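Local atomic coordinates of type IV secretion system protein VirB11 (Brucella suis, PDB entry 2GZA), a protein that hydrolyses ATP as a hexameric ATPase of the VirB type IV secretion system, which could be required for establishing the bacterium's replication niche in the host. Residues C[177-182]-C[280-285]. Sequence-based numbering, arbitrary orientation.
Sequences VIVVAG and SITSCH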
loop_
_atom_site.group_PDB
_atom_site.type_symbol
_atom_site.label_atom_id
_atom_site.label_comp_id
_atom_site.label_asym_id
_atom_site.label_seq_id
_atom_site.Cartn_x
_atom_site.Cartn_y
_atom_site.Cartn_z
ATOM N N VAL C 177 -3.604 -26.890 -20.628
ATOM C CA VAL C 177 -3.412 -25.513 -21.064
ATOM C C VAL C 177 -1.958 -25.353 -21.482
ATOM O O VAL C 177 -1.043 -25.596 -20.691
ATOM C CB VAL C 177 -3.767 -24.505 -19.957
ATOM C CG1 VAL C 177 -3.441 -23.082 -20.401
ATOM C CG2 VAL C 177 -5.218 -24.631 -19.585
ATOM N N ILE C 178 -1.753 -24.964 -22.734
ATOM C CA ILE C 178 -0.418 -24.907 -23.323
ATOM C C ILE C 178 -0.083 -23.501 -23.788
ATOM O O ILE C 178 -0.840 -22.883 -24.542
ATOM C CB ILE C 178 -0.273 -25.896 -24.503
ATOM C CG1 ILE C 178 -0.592 -27.319 -24.046
ATOM C CG2 ILE C 178 1.137 -25.817 -25.109
ATOM C CD1 ILE C 178 -0.980 -28.263 -25.170
ATOM N N VAL C 179 1.059 -23.006 -23.321
ATOM C CA VAL C 179 1.611 -21.731 -23.770
ATOM C C VAL C 179 2.839 -21.980 -24.649
ATOM O O VAL C 179 3.820 -22.565 -24.205
ATOM C CB VAL C 179 2.021 -20.809 -22.576
ATOM C CG1 VAL C 179 2.666 -19.512 -23.084
ATOM C CG2 VAL C 179 0.832 -20.496 -21.687
ATOM N N VAL C 180 2.774 -21.545 -25.897
ATOM C CA VAL C 180 3.918 -21.638 -26.798
ATOM C C VAL C 180 4.790 -20.389 -26.639
ATOM O O VAL C 180 4.349 -19.276 -26.907
ATOM C CB VAL C 180 3.471 -21.825 -28.262
ATOM C CG1 VAL C 180 4.671 -21.848 -29.197
ATOM C CG2 VAL C 180 2.657 -23.108 -28.401
ATOM N N ALA C 181 6.017 -20.576 -26.173
ATOM C CA ALA C 181 6.898 -19.452 -25.909
ATOM C C ALA C 181 8.069 -19.399 -26.872
ATOM O O ALA C 181 8.441 -20.399 -27.481
ATOM C CB ALA C 181 7.388 -19.478 -24.474
ATOM N N GLY C 182 8.655 -18.217 -27.002
ATOM C CA GLY C 182 9.814 -18.032 -27.864
ATOM C C GLY C 182 10.050 -16.571 -28.156
ATOM O O GLY C 182 9.192 -15.740 -27.888
ATOM N N SER C 280 -6.899 -24.881 -23.691
ATOM C CA SER C 280 -6.445 -23.656 -24.348
ATOM C C SER C 280 -4.998 -23.753 -24.807
ATOM O O SER C 280 -4.156 -24.346 -24.138
ATOM C CB SER C 280 -6.579 -22.459 -23.411
ATOM O OG SER C 280 -7.937 -22.102 -23.215
ATOM N N ILE C 281 -4.729 -23.169 -25.966
ATOM C CA ILE C 281 -3.383 -23.026 -26.486
ATOM C C ILE C 281 -3.225 -21.554 -26.807
ATOM O O ILE C 281 -4.105 -20.952 -27.424
ATOM C CB ILE C 281 -3.147 -23.905 -27.743
ATOM C CG1 ILE C 281 -3.461 -25.372 -27.447
ATOM C CG2 ILE C 281 -1.707 -23.770 -28.255
ATOM C CD1 ILE C 281 -3.738 -26.204 -28.690
ATOM N N THR C 282 -2.120 -20.973 -26.355
ATOM C CA THR C 282 -1.796 -19.578 -26.640
ATOM C C THR C 282 -0.290 -19.414 -26.828
ATOM O O THR C 282 0.460 -20.386 -26.735
ATOM C CB THR C 282 -2.336 -18.634 -25.534
ATOM O OG1 THR C 282 -2.116 -17.270 -25.909
ATOM C CG2 THR C 282 -1.671 -18.903 -24.191
ATOM N N SER C 283 0.157 -18.195 -27.102
ATOM C CA SER C 283 1.584 -17.933 -27.216
ATOM C C SER C 283 2.005 -16.702 -26.419
ATOM O O SER C 283 1.167 -15.905 -25.989
ATOM C CB SER C 283 1.988 -17.768 -28.672
ATOM O OG SER C 283 1.577 -16.505 -29.152
ATOM N N CYS C 284 3.316 -16.545 -26.248
ATOM C CA CYS C 284 3.873 -15.436 -25.504
ATOM C C CYS C 284 5.337 -15.263 -25.893
ATOM O O CYS C 284 6.095 -16.225 -25.893
ATOM C CB CYS C 284 3.734 -15.723 -24.003
ATOM S SG CYS C 284 4.351 -14.455 -22.877
ATOM N N HIS C 285 5.731 -14.041 -26.249
ATOM C CA HIS C 285 7.147 -13.712 -26.448
ATOM C C HIS C 285 7.881 -13.824 -25.126
ATOM O O HIS C 285 7.552 -13.110 -24.181
ATOM C CB HIS C 285 7.324 -12.288 -26.982
ATOM C CG HIS C 285 6.610 -12.028 -28.266
ATOM N ND1 HIS C 285 7.154 -12.332 -29.494
ATOM C CD2 HIS C 285 5.394 -11.493 -28.511
ATOM C CE1 HIS C 285 6.297 -12.001 -30.441
ATOM N NE2 HIS C 285 5.223 -11.487 -29.872
#
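Val179 and Thr282 stand side by side on one face of a parallel strand pair, their methyls Val179 CG2 and Thr282 CG2 3.9 Å apart. The other Val179 branch, CG1, is anti to the backbone N (chi1 177°) and reaches along the strand to Cys284 CB at 4.0 Å, so the valine's two methyls span Thr282 and Cys284, two residues apart on the same face of strand 281-285. The Thr282 hydroxyl bonds to Leu258 O, and its methyl is the branch that meets Val179. Helix 289-300 packs over this face, Thr292 against Val179 and Ala181, Leu296 and Met299 against Cys284. The opposite face carries Ile178, Ile281, Val180 and Ser283. Here Val180 CG2 meets Ile281 CG2 loosely at 4.4 Å, and helix 188-196 lies over Val180 and Ile281. Ser283 CB lies beside Val180 O, while its OG bonds to Ala259 O. Between the faces the backbones form a ladder: Ile178 N bonds to Ser280 O and Thr282 N to Ile178 O. The N-H...O angle is 177° for Val180 N to Thr282 O and falls to 145° for Cys284 N to Val180 O; the last rung, Gly182 N to Cys284 O, is weak at 3.4 Å as the strand ends separate. On its other edge, strand 178-182 pairs with strand 324-331. Gly182 opens the predicted ATP-binding loop, whose Lys188 touches both Val180 and His285, and the His285 side chain lies about 5 Å from a bound sulfate. A central parallel strand running into a Walker A loop and helix, flanked by a second parallel strand, is characteristic of P-loop NTPases.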